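Long-range contacts in GDP-L-fucose synthase (Campylobacter jejuni subsp. jejuni serotype O:2, PDB 7CXT), which reduces a GDP-linked 4-keto-heptose with NADPH and belongs to the fucose synthase branch of the NAD(P)-dependent epimerase/dehydratase family: residues V105-G110 and I161-N166; E84-Q89 and K142-I147; N6-I11 and N33-T38. All coordinates share one frame; numbering follows the deposited sequence.

Contact 1: residues V105-G110 and I161-N166. With NDP (NADPH dihydro-nicotinamide-adenine-dinucleotide phosphate), chain C.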
loop_
_atom_site.group_PDB
_atom_site.type_symbol
_atom_site.label_atom_id
_atom_site.label_comp_id
_atom_site.label_asym_id
_atom_site.label_seq_id
_atom_site.Cartn_x
_atom_site.Cartn_y
_atom_site.Cartn_z
ATOM N N VAL A 105 -9.392 15.234 1.984
ATOM C CA VAL A 105 -10.334 14.136 1.831
ATOM C C VAL A 105 -9.861 13.258 0.696
ATOM O O VAL A 105 -9.650 13.736 -0.423
ATOM C CB VAL A 105 -11.772 14.623 1.573
ATOM C CG1 VAL A 105 -12.614 13.449 1.092
ATOM C CG2 VAL A 105 -12.357 15.184 2.847
ATOM N N PHE A 106 -9.707 11.976 0.985
ATOM C CA PHE A 106 -9.284 10.992 0.011
ATOM C C PHE A 106 -10.433 10.026 -0.216
ATOM O O PHE A 106 -11.179 9.710 0.715
ATOM C CB PHE A 106 -8.017 10.263 0.504
ATOM C CG PHE A 106 -7.657 9.059 -0.305
ATOM C CD1 PHE A 106 -7.429 9.166 -1.672
ATOM C CD2 PHE A 106 -7.541 7.815 0.302
ATOM C CE1 PHE A 106 -7.109 8.044 -2.425
ATOM C CE2 PHE A 106 -7.203 6.691 -0.431
ATOM C CZ PHE A 106 -6.969 6.809 -1.806
ATOM N N PHE A 107 -10.606 9.571 -1.450
ATOM C CA PHE A 107 -11.723 8.684 -1.751
ATOM C C PHE A 107 -11.222 7.259 -1.931
ATOM O O PHE A 107 -10.316 7.001 -2.735
ATOM C CB PHE A 107 -12.494 9.176 -2.967
ATOM C CG PHE A 107 -13.189 10.475 -2.719
ATOM C CD1 PHE A 107 -14.459 10.503 -2.153
ATOM C CD2 PHE A 107 -12.558 11.667 -2.990
ATOM C CE1 PHE A 107 -15.094 11.708 -1.894
ATOM C CE2 PHE A 107 -13.187 12.879 -2.738
ATOM C CZ PHE A 107 -14.458 12.898 -2.180
ATOM N N GLY A 108 -11.788 6.346 -1.134
ATOM C CA GLY A 108 -11.478 4.938 -1.228
ATOM C C GLY A 108 -12.427 4.213 -2.153
ATOM O O GLY A 108 -13.337 4.790 -2.745
ATOM N N SER A 109 -12.244 2.905 -2.227
ATOM C CA SER A 109 -13.031 2.065 -3.112
ATOM C C SER A 109 -13.452 0.810 -2.377
ATOM O O SER A 109 -12.702 0.285 -1.555
ATOM C CB SER A 109 -12.236 1.658 -4.372
ATOM O OG SER A 109 -12.906 0.629 -5.088
ATOM N N GLY A 110 -14.633 0.296 -2.733
ATOM C CA GLY A 110 -15.098 -0.953 -2.160
ATOM C C GLY A 110 -14.224 -2.136 -2.519
ATOM O O GLY A 110 -14.286 -3.170 -1.848
ATOM N N ILE A 161 -8.792 12.391 5.859
ATOM C CA ILE A 161 -9.940 11.505 6.046
ATOM C C ILE A 161 -10.217 10.725 4.757
ATOM O O ILE A 161 -10.345 11.315 3.675
ATOM C CB ILE A 161 -11.199 12.289 6.469
ATOM C CG1 ILE A 161 -10.910 13.247 7.635
ATOM C CG2 ILE A 161 -12.307 11.343 6.839
ATOM C CD1 ILE A 161 -10.263 12.596 8.839
ATOM N N THR A 162 -10.400 9.416 4.888
ATOM C CA THR A 162 -10.737 8.557 3.759
ATOM C C THR A 162 -12.221 8.231 3.772
ATOM O O THR A 162 -12.751 7.748 4.781
ATOM C CB THR A 162 -9.913 7.267 3.799
ATOM O OG1 THR A 162 -8.525 7.600 3.695
ATOM C CG2 THR A 162 -10.301 6.329 2.642
ATOM N N LEU A 163 -12.884 8.484 2.650
ATOM C CA LEU A 163 -14.282 8.135 2.451
ATOM C C LEU A 163 -14.340 7.072 1.366
ATOM O O LEU A 163 -13.803 7.275 0.267
ATOM C CB LEU A 163 -15.113 9.361 2.048
ATOM C CG LEU A 163 -14.991 10.570 2.983
ATOM C CD1 LEU A 163 -15.825 11.769 2.486
ATOM C CD2 LEU A 163 -15.406 10.178 4.398
ATOM N N VAL A 164 -14.966 5.939 1.669
ATOM C CA VAL A 164 -14.931 4.773 0.789
ATOM C C VAL A 164 -16.292 4.598 0.135
ATOM O O VAL A 164 -17.313 4.524 0.832
ATOM C CB VAL A 164 -14.533 3.506 1.565
ATOM C CG1 VAL A 164 -14.259 2.366 0.598
ATOM C CG2 VAL A 164 -13.331 3.806 2.458
ATOM N N LEU A 165 -16.308 4.477 -1.195
ATOM C CA LEU A 165 -17.567 4.329 -1.919
ATOM C C LEU A 165 -17.482 3.180 -2.914
ATOM O O LEU A 165 -16.390 2.701 -3.249
ATOM C CB LEU A 165 -17.959 5.605 -2.668
ATOM C CG LEU A 165 -16.968 6.008 -3.767
ATOM C CD1 LEU A 165 -17.723 6.626 -4.926
ATOM C CD2 LEU A 165 -15.930 6.985 -3.225
ATOM N N ASN A 166 -18.661 2.731 -3.382
ATOM C CA ASN A 166 -18.730 1.622 -4.336
ATOM C C ASN A 166 -18.868 2.068 -5.791
ATOM O O ASN A 166 -17.880 2.043 -6.526
ATOM C CB ASN A 166 -19.851 0.662 -3.955
ATOM C CG ASN A 166 -19.414 -0.314 -2.879
ATOM O OD1 ASN A 166 -18.283 -0.814 -2.913
ATOM N ND2 ASN A 166 -20.271 -0.542 -1.890
HETATM P PA NDP C . -12.513 9.608 -12.853
HETATM O O1A NDP C . -11.702 8.489 -13.407
HETATM O O2A NDP C . -13.903 9.886 -13.357
HETATM O O5B NDP C . -11.660 11.002 -13.027
HETATM C C5B NDP C . -10.409 10.757 -12.487
HETATM C C4B NDP C . -9.590 12.043 -12.727
HETATM O O4B NDP C . -8.231 11.841 -12.350
HETATM C C3B NDP C . -9.650 12.371 -14.243
HETATM O O3B NDP C . -9.984 13.724 -14.425
HETATM C C2B NDP C . -8.177 12.135 -14.678
HETATM O O2B NDP C . -7.739 13.003 -15.564
HETATM C C1B NDP C . -7.453 12.446 -13.335
HETATM N N9A NDP C . -6.133 11.845 -13.312
HETATM C C8A NDP C . -5.785 10.472 -13.401
HETATM N N7A NDP C . -4.472 10.266 -13.353
HETATM C C5A NDP C . -3.921 11.585 -13.235
HETATM C C6A NDP C . -2.602 12.053 -13.140
HETATM N N6A NDP C . -1.505 11.200 -13.163
HETATM N N1A NDP C . -2.341 13.367 -13.019
HETATM C C2A NDP C . -3.443 14.199 -13.015
HETATM N N3A NDP C . -4.739 13.920 -13.092
HETATM C C4A NDP C . -4.952 12.562 -13.211
HETATM O O3 NDP C . -12.469 9.276 -11.234
HETATM P PN NDP C . -13.912 9.339 -10.518
HETATM O O1N NDP C . -14.744 8.221 -11.016
HETATM O O2N NDP C . -14.470 10.714 -10.218
HETATM O O5D NDP C . -13.563 8.728 -8.910
HETATM C C5D NDP C . -12.900 9.652 -8.148
HETATM C C4D NDP C . -12.551 8.969 -6.833
HETATM O O4D NDP C . -13.664 8.119 -6.433
HETATM C C3D NDP C . -11.333 7.994 -7.064
HETATM O O3D NDP C . -10.572 7.962 -5.910
HETATM C C2D NDP C . -12.024 6.639 -7.280
HETATM O O2D NDP C . -11.241 5.539 -6.896
HETATM C C1D NDP C . -13.174 6.790 -6.266
HETATM N N1N NDP C . -14.226 5.829 -6.585
HETATM C C2N NDP C . -15.041 5.979 -7.713
HETATM C C3N NDP C . -15.813 4.908 -8.124
HETATM C C7N NDP C . -16.661 5.035 -9.309
HETATM O O7N NDP C . -17.516 4.192 -9.646
HETATM N N7N NDP C . -16.478 6.151 -10.117
HETATM C C4N NDP C . -15.799 3.612 -7.422
HETATM C C5N NDP C . -15.117 3.679 -6.120
HETATM C C6N NDP C . -14.389 4.733 -5.757
HETATM P P2B NDP C . -7.958 12.537 -17.303
HETATM O O1X NDP C . -9.447 12.629 -17.362
HETATM O O2X NDP C . -7.153 13.667 -17.953
HETATM O O3X NDP C . -7.342 11.169 -17.266
HETATM O O HOH W 1 -15.385 0.754 -6.462
#

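Contact 2: residues E84-Q89 and K142-I147. With NDP (NADPH dihydro-nicotinamide-adenine-dinucleotide phosphate), chain C.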
loop_
_atom_site.group_PDB
_atom_site.type_symbol
_atom_site.label_atom_id
_atom_site.label_comp_id
_atom_site.label_asym_id
_atom_site.label_seq_id
_atom_site.Cartn_x
_atom_site.Cartn_y
_atom_site.Cartn_z
ATOM N N GLU A 84 0.661 3.663 -10.257
ATOM C CA GLU A 84 0.190 5.026 -10.507
ATOM C C GLU A 84 -0.681 5.547 -9.369
ATOM O O GLU A 84 -0.538 6.699 -8.955
ATOM C CB GLU A 84 -0.560 5.096 -11.846
ATOM C CG GLU A 84 0.377 5.003 -13.084
ATOM C CD GLU A 84 -0.391 5.015 -14.402
ATOM O OE1 GLU A 84 0.011 4.302 -15.357
ATOM O OE2 GLU A 84 -1.412 5.729 -14.471
ATOM N N ASN A 85 -1.580 4.723 -8.837
ATOM C CA ASN A 85 -2.410 5.195 -7.724
ATOM C C ASN A 85 -1.608 5.377 -6.436
ATOM O O ASN A 85 -1.849 6.331 -5.685
ATOM C CB ASN A 85 -3.590 4.241 -7.503
ATOM C CG ASN A 85 -4.597 4.329 -8.628
ATOM O OD1 ASN A 85 -5.166 5.399 -8.879
ATOM N ND2 ASN A 85 -4.783 3.233 -9.348
ATOM N N LEU A 86 -0.635 4.501 -6.160
ATOM C CA LEU A 86 0.206 4.742 -4.990
ATOM C C LEU A 86 0.989 6.040 -5.136
ATOM O O LEU A 86 1.192 6.760 -4.154
ATOM C CB LEU A 86 1.189 3.590 -4.761
ATOM C CG LEU A 86 0.690 2.282 -4.191
ATOM C CD1 LEU A 86 1.854 1.293 -3.959
ATOM C CD2 LEU A 86 -0.124 2.546 -2.898
ATOM N N MET A 87 1.435 6.358 -6.357
ATOM C CA MET A 87 2.234 7.570 -6.552
ATOM C C MET A 87 1.380 8.825 -6.403
ATOM O O MET A 87 1.795 9.799 -5.757
ATOM C CB MET A 87 2.901 7.556 -7.938
ATOM C CG MET A 87 4.060 6.572 -8.094
ATOM S SD MET A 87 5.406 6.788 -6.916
ATOM C CE MET A 87 5.883 8.488 -7.216
ATOM N N ILE A 88 0.195 8.827 -7.013
ATOM C CA ILE A 88 -0.742 9.936 -6.819
ATOM C C ILE A 88 -1.047 10.115 -5.336
ATOM O O ILE A 88 -0.954 11.221 -4.792
ATOM C CB ILE A 88 -2.032 9.692 -7.619
ATOM C CG1 ILE A 88 -1.751 9.619 -9.116
ATOM C CG2 ILE A 88 -3.085 10.757 -7.293
ATOM C CD1 ILE A 88 -3.005 9.259 -9.903
ATOM N N GLN A 89 -1.381 9.015 -4.649
ATOM C CA GLN A 89 -1.725 9.112 -3.234
ATOM C C GLN A 89 -0.546 9.615 -2.420
ATOM O O GLN A 89 -0.680 10.579 -1.660
ATOM C CB GLN A 89 -2.190 7.755 -2.705
ATOM C CG GLN A 89 -3.490 7.270 -3.317
ATOM C CD GLN A 89 -3.650 5.763 -3.237
ATOM O OE1 GLN A 89 -2.910 5.071 -2.519
ATOM N NE2 GLN A 89 -4.630 5.243 -3.968
ATOM N N LYS A 142 -5.514 1.167 -2.798
ATOM C CA LYS A 142 -6.504 1.937 -2.043
ATOM C C LYS A 142 -6.360 1.708 -0.544
ATOM O O LYS A 142 -6.552 2.633 0.249
ATOM C CB LYS A 142 -7.922 1.584 -2.495
ATOM C CG LYS A 142 -8.330 2.229 -3.813
ATOM C CD LYS A 142 -8.378 3.744 -3.696
ATOM C CE LYS A 142 -8.791 4.364 -5.033
ATOM N NZ LYS A 142 -8.748 5.860 -5.025
ATOM N N ILE A 143 -5.969 0.499 -0.142
ATOM C CA ILE A 143 -5.712 0.249 1.271
ATOM C C ILE A 143 -4.570 1.130 1.751
ATOM O O ILE A 143 -4.653 1.776 2.805
ATOM C CB ILE A 143 -5.418 -1.251 1.488
ATOM C CG1 ILE A 143 -6.701 -2.079 1.282
ATOM C CG2 ILE A 143 -4.755 -1.496 2.859
ATOM C CD1 ILE A 143 -6.509 -3.599 1.401
ATOM N N ALA A 144 -3.500 1.200 0.963
ATOM C CA ALA A 144 -2.341 1.979 1.364
ATOM C C ALA A 144 -2.671 3.461 1.445
ATOM O O ALA A 144 -2.115 4.168 2.289
ATOM C CB ALA A 144 -1.178 1.735 0.387
ATOM N N GLY A 145 -3.579 3.946 0.604
ATOM C CA GLY A 145 -3.997 5.334 0.729
ATOM C C GLY A 145 -4.752 5.585 2.020
ATOM O O GLY A 145 -4.509 6.579 2.712
ATOM N N ALA A 146 -5.622 4.644 2.406
ATOM C CA ALA A 146 -6.365 4.808 3.648
ATOM C C ALA A 146 -5.425 4.736 4.844
ATOM O O ALA A 146 -5.464 5.609 5.715
ATOM C CB ALA A 146 -7.476 3.756 3.740
ATOM N N ILE A 147 -4.508 3.767 4.853
ATOM C CA ILE A 147 -3.564 3.657 5.961
ATOM C C ILE A 147 -2.618 4.855 6.019
ATOM O O ILE A 147 -2.249 5.301 7.111
ATOM C CB ILE A 147 -2.820 2.310 5.854
ATOM C CG1 ILE A 147 -3.837 1.180 6.161
ATOM C CG2 ILE A 147 -1.639 2.260 6.821
ATOM C CD1 ILE A 147 -3.277 -0.257 6.004
HETATM P PA NDP C . -12.513 9.608 -12.853
HETATM O O1A NDP C . -11.702 8.489 -13.407
HETATM O O2A NDP C . -13.903 9.886 -13.357
HETATM O O5B NDP C . -11.660 11.002 -13.027
HETATM C C5B NDP C . -10.409 10.757 -12.487
HETATM C C4B NDP C . -9.590 12.043 -12.727
HETATM O O4B NDP C . -8.231 11.841 -12.350
HETATM C C3B NDP C . -9.650 12.371 -14.243
HETATM O O3B NDP C . -9.984 13.724 -14.425
HETATM C C2B NDP C . -8.177 12.135 -14.678
HETATM O O2B NDP C . -7.739 13.003 -15.564
HETATM C C1B NDP C . -7.453 12.446 -13.335
HETATM N N9A NDP C . -6.133 11.845 -13.312
HETATM C C8A NDP C . -5.785 10.472 -13.401
HETATM N N7A NDP C . -4.472 10.266 -13.353
HETATM C C5A NDP C . -3.921 11.585 -13.235
HETATM C C6A NDP C . -2.602 12.053 -13.140
HETATM N N6A NDP C . -1.505 11.200 -13.163
HETATM N N1A NDP C . -2.341 13.367 -13.019
HETATM C C2A NDP C . -3.443 14.199 -13.015
HETATM N N3A NDP C . -4.739 13.920 -13.092
HETATM C C4A NDP C . -4.952 12.562 -13.211
HETATM O O3 NDP C . -12.469 9.276 -11.234
HETATM P PN NDP C . -13.912 9.339 -10.518
HETATM O O1N NDP C . -14.744 8.221 -11.016
HETATM O O2N NDP C . -14.470 10.714 -10.218
HETATM O O5D NDP C . -13.563 8.728 -8.910
HETATM C C5D NDP C . -12.900 9.652 -8.148
HETATM C C4D NDP C . -12.551 8.969 -6.833
HETATM O O4D NDP C . -13.664 8.119 -6.433
HETATM C C3D NDP C . -11.333 7.994 -7.064
HETATM O O3D NDP C . -10.572 7.962 -5.910
HETATM C C2D NDP C . -12.024 6.639 -7.280
HETATM O O2D NDP C . -11.241 5.539 -6.896
HETATM C C1D NDP C . -13.174 6.790 -6.266
HETATM N N1N NDP C . -14.226 5.829 -6.585
HETATM C C2N NDP C . -15.041 5.979 -7.713
HETATM C C3N NDP C . -15.813 4.908 -8.124
HETATM C C7N NDP C . -16.661 5.035 -9.309
HETATM O O7N NDP C . -17.516 4.192 -9.646
HETATM N N7N NDP C . -16.478 6.151 -10.117
HETATM C C4N NDP C . -15.799 3.612 -7.422
HETATM C C5N NDP C . -15.117 3.679 -6.120
HETATM C C6N NDP C . -14.389 4.733 -5.757
HETATM P P2B NDP C . -7.958 12.537 -17.303
HETATM O O1X NDP C . -9.447 12.629 -17.362
HETATM O O2X NDP C . -7.153 13.667 -17.953
HETATM O O3X NDP C . -7.342 11.169 -17.266
#

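Contact 3: residues N6-I11 and N33-T38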
loop_
_atom_site.group_PDB
_atom_site.type_symbol
_atom_site.label_atom_id
_atom_site.label_comp_id
_atom_site.label_asym_id
_atom_site.label_seq_id
_atom_site.Cartn_x
_atom_site.Cartn_y
_atom_site.Cartn_z
ATOM N N ASN A 6 -13.549 32.173 1.735
ATOM C CA ASN A 6 -12.276 32.539 1.117
ATOM C C ASN A 6 -11.199 31.449 1.189
ATOM O O ASN A 6 -10.083 31.679 0.701
ATOM C CB ASN A 6 -11.740 33.824 1.757
ATOM C CG ASN A 6 -11.749 33.770 3.279
ATOM O OD1 ASN A 6 -12.777 33.482 3.894
ATOM N ND2 ASN A 6 -10.600 34.051 3.892
ATOM N N SER A 7 -11.484 30.291 1.790
ATOM C CA SER A 7 -10.478 29.238 1.884
ATOM C C SER A 7 -10.037 28.807 0.492
ATOM O O SER A 7 -10.859 28.656 -0.416
ATOM C CB SER A 7 -11.029 28.025 2.644
ATOM O OG SER A 7 -11.092 28.267 4.041
ATOM N N LYS A 8 -8.730 28.613 0.325
ATOM C CA LYS A 8 -8.183 28.107 -0.929
ATOM C C LYS A 8 -8.333 26.591 -0.976
ATOM O O LYS A 8 -7.822 25.884 -0.098
ATOM C CB LYS A 8 -6.718 28.505 -1.070
ATOM C CG LYS A 8 -6.192 28.408 -2.500
ATOM C CD LYS A 8 -4.742 28.877 -2.569
ATOM C CE LYS A 8 -4.364 29.331 -3.962
ATOM N NZ LYS A 8 -2.901 29.621 -4.097
ATOM N N ILE A 9 -9.003 26.092 -2.016
ATOM C CA ILE A 9 -9.340 24.679 -2.147
ATOM C C ILE A 9 -8.720 24.130 -3.419
ATOM O O ILE A 9 -8.955 24.664 -4.508
ATOM C CB ILE A 9 -10.860 24.437 -2.196
ATOM C CG1 ILE A 9 -11.604 25.257 -1.141
ATOM C CG2 ILE A 9 -11.150 22.932 -2.111
ATOM C CD1 ILE A 9 -11.537 24.706 0.213
ATOM N N TYR A 10 -7.985 23.030 -3.286
ATOM C CA TYR A 10 -7.493 22.243 -4.407
ATOM C C TYR A 10 -8.343 20.979 -4.542
ATOM O O TYR A 10 -8.417 20.178 -3.609
ATOM C CB TYR A 10 -6.017 21.893 -4.193
ATOM C CG TYR A 10 -5.434 20.896 -5.161
ATOM C CD1 TYR A 10 -5.668 20.993 -6.527
ATOM C CD2 TYR A 10 -4.593 19.862 -4.703
ATOM C CE1 TYR A 10 -5.094 20.075 -7.432
ATOM C CE2 TYR A 10 -4.034 18.946 -5.584
ATOM C CZ TYR A 10 -4.287 19.056 -6.952
ATOM O OH TYR A 10 -3.737 18.128 -7.818
ATOM N N ILE A 11 -8.986 20.811 -5.695
ATOM C CA ILE A 11 -9.669 19.572 -6.062
ATOM C C ILE A 11 -8.768 18.859 -7.063
ATOM O O ILE A 11 -8.709 19.239 -8.239
ATOM C CB ILE A 11 -11.053 19.821 -6.674
ATOM C CG1 ILE A 11 -11.977 20.599 -5.723
ATOM C CG2 ILE A 11 -11.675 18.487 -7.124
ATOM C CD1 ILE A 11 -11.970 22.095 -5.982
ATOM N N ASN A 33 -12.809 29.966 -4.092
ATOM C CA ASN A 33 -11.349 30.134 -4.154
ATOM C C ASN A 33 -10.695 28.782 -4.466
ATOM O O ASN A 33 -10.029 28.155 -3.639
ATOM C CB ASN A 33 -10.816 30.737 -2.856
ATOM C CG ASN A 33 -9.358 31.208 -2.974
ATOM O OD1 ASN A 33 -8.826 31.353 -4.078
ATOM N ND2 ASN A 33 -8.705 31.431 -1.828
ATOM N N LEU A 34 -10.897 28.336 -5.706
ATOM C CA LEU A 34 -10.475 27.008 -6.143
ATOM C C LEU A 34 -9.151 27.068 -6.904
ATOM O O LEU A 34 -8.910 27.999 -7.674
ATOM C CB LEU A 34 -11.549 26.380 -7.030
ATOM C CG LEU A 34 -12.961 26.406 -6.438
ATOM C CD1 LEU A 34 -13.944 25.687 -7.352
ATOM C CD2 LEU A 34 -12.970 25.806 -5.050
ATOM N N VAL A 35 -8.302 26.056 -6.698
ATOM C CA VAL A 35 -7.105 25.824 -7.517
ATOM C C VAL A 35 -7.295 24.517 -8.263
ATOM O O VAL A 35 -7.434 23.461 -7.636
ATOM C CB VAL A 35 -5.823 25.750 -6.680
ATOM C CG1 VAL A 35 -4.567 25.809 -7.613
ATOM C CG2 VAL A 35 -5.798 26.844 -5.699
ATOM N N LEU A 36 -7.248 24.574 -9.591
ATOM C CA LEU A 36 -7.466 23.419 -10.445
ATOM C C LEU A 36 -6.317 23.265 -11.432
ATOM O O LEU A 36 -5.862 24.253 -12.012
ATOM C CB LEU A 36 -8.766 23.566 -11.224
ATOM C CG LEU A 36 -9.992 23.969 -10.401
ATOM C CD1 LEU A 36 -11.153 24.366 -11.319
ATOM C CD2 LEU A 36 -10.399 22.853 -9.426
ATOM N N LYS A 37 -5.888 22.022 -11.660
ATOM C CA LYS A 37 -4.851 21.720 -12.651
ATOM C C LYS A 37 -5.259 20.490 -13.450
ATOM O O LYS A 37 -5.416 19.408 -12.881
ATOM C CB LYS A 37 -3.495 21.484 -11.982
ATOM C CG LYS A 37 -2.933 22.670 -11.230
ATOM C CD LYS A 37 -2.388 23.743 -12.180
ATOM C CE LYS A 37 -1.940 25.002 -11.429
ATOM N NZ LYS A 37 -1.720 26.188 -12.339
ATOM N N THR A 38 -5.385 20.637 -14.767
ATOM C CA THR A 38 -5.624 19.475 -15.609
ATOM C C THR A 38 -4.417 18.534 -15.565
ATOM O O THR A 38 -3.333 18.876 -15.078
ATOM C CB THR A 38 -5.870 19.880 -17.064
ATOM O OG1 THR A 38 -4.619 20.240 -17.674
ATOM C CG2 THR A 38 -6.845 21.055 -17.163
HETATM O O HOH W 2 -13.298 28.993 -1.441
HETATM O O HOH W 3 -5.172 17.869 -10.228
HETATM O O HOH W 4 -7.111 19.666 -10.327
#

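Contact 1: residues V105-G110 and I161-N166
Leu163 O is met by one N-H and one CA-H of the neighbouring strand. Gly108 N reaches it at 2.6 Å, the shortest hydrogen bond between 105-110 and 161-166. This N-H comes in from above the carbonyl plane, 38° out of it. The same oxygen also has a CA-H contact from Phe107 CA at 3.2 Å. The two strands are parallel neighbours in the Rossmann-fold sheet, and their ends border the nicotinamide half of NADPH. Leu163 N bonds to Phe106 O at 2.9 Å, nearly in line with that carbonyl. Phe106 N bonds to Ile161 O, its donor tilted from the carbonyl plane. Beyond Gly108 the ladder weakens: the bonds from Leu165 N to Gly108 O and from Gly110 N to Leu165 O are both weak.

Val105, Phe107, Leu163 and Leu165 share one face of the sheet, where helix 245-258 covers Val105, Phe107 and Leu163. Val105 CG1 lies over the rim of one face of the Phe107 ring and also meets Leu163 CD1. The CD1 corner of Phe107 meets Leu165 CD2 at 4.0 Å. Leu165 has CG wedged between its backbone N and carbonyl carbon (chi1 63°). The branched end is thereby set against the nicotinamide, with CG 3.5 Å from NDP C6N.

On the other face, Thr162 OG1 sits in the plane of the Phe106 ring, at its CD2 edge. This hydroxyl is buried and has no polar partner in the model. Gly108 lies beside Thr162 and Val164, with Gly108 C 3.8 Å from Val164 CG1. Ser109, predicted to matter for catalysis, receives a hydrogen bond from Tyr111 N at OG. A water lies 2.8 Å from Ser109 OG and donates to Asn166 O.

Contact 2: residues E84-Q89 and K142-I147
The flat carboxamide of Gln89 has the backbone of Gly145 over one face, with Gly145 CA 4.0 Å from Gln89 CD. The aliphatic part of Lys142 crosses the Gln89 side chain at about a right angle, near the end of the amide. The Phe106 ring also packs against Gln89. One residue earlier, Ile88 CD1 approaches one face of the NADPH adenine beyond its rim, 3.9 Å from NDP N7A.

Segments 84-89 and 142-147, on helices 78-98 and 136-156, run nearly parallel: their axes are 16° apart in direction and 9.4 Å apart at the closest. The nearest CA pair is Gln89 and Gly145, 5.9 Å apart. Beside it, one methyl of Leu86 meets a single carbon of the other helix: CD2 is 3.5 Å from Ala144 CB. Leu86 also packs on Asn90 of the second subunit, and Ala144 on Leu86 of that subunit. This is consistent with the four-helix bundle by which enzymes of this family dimerise.

Lys142 occupies the lysine position of the short-chain dehydrogenase YxxxK motif; in this chain the first position is Phe138. The lysine chain bends once, at chi2 (-64°), then runs straight to the cofactor. There Lys142 NZ donates to both hydroxyls of the nicotinamide ribose, at 2.9 Å to NDP O3D and 3.1 Å to NDP O2D. Lys142 NZ also bonds to Phe107 O of strand 103-109, so three oxygens hold the ammonium group.

Contact 3: residues N6-I11 and N33-T38
Asn33 and Lys8 both carry CG anti to the backbone N. In Asn33 (chi1 -168°) this turns the carboxamide back along segment 6-11, and ND2 donates to Asn6 O at 2.9 Å. The acceptor lies close to the amide plane of Asn33, but the N-H meets Asn6 O from well above its carbonyl plane. In Lys8 (chi1 -162°) the chain leaves fully extended and crosses Val35 obliquely. Lys8 CE and Val35 CG2 are only 3.4 Å apart, a tight carbon contact. Beyond it the ammonium group forms a salt bridge with Glu57 of helix 47-57.

The backbones pair in parallel. Ile9 N bonds to Asn33 O nearly in line with the carbonyl. Val35 N bonds to Ile9 O at 2.7 Å, with the donor tilted from the carbonyl plane. These strands, 9-12 and 34-35, with helix 17-28 between them, form the first beta-alpha-beta unit of the Rossmann fold. The glycine-rich motif Gly13 to Gly19, predicted to bind NADP, runs from the first strand into helix 17-28; Thr17 and Ala18 are seen to bind the cofactor.

On the side facing helix 17-28, Leu34 CD2 touches Ile9 CB and also Ile11 CD1, the latter at 4.0 Å. Leu36 lies alongside Ile11, pointing the same way, and its CD2 reaches the same Ile11 methyl. Tyr10 and Val35 point to the other face. Val35 O lies in the Tyr10 ring plane, 3.2 Å from Tyr10 CD1. Farther on, one water donates to Ile11 O and accepts from Lys37 N; another joins Tyr10 OH, at 2.8 Å, to Lys37 O.

Contact 3 comes first along the chain and closes before the others open; contacts 1 and 2 interlock, their segments alternating. Contacts 1 and 3 belong to the same six-stranded parallel sheet. Contact 3 joins its edge strand 34-35 to 9-12, and contact 1 pairs 103-109 with 160-165 on the far side of strand 61-64; their centres are 20 Å apart. Contact 2 lies in the helix layer against contact 1, centres 11 Å apart. Its centre is 22 Å from contact 3. Contacts 1 and 2 both touch NADPH, so sheet and helices meet at the cofactor, while contact 2 also faces the second subunit.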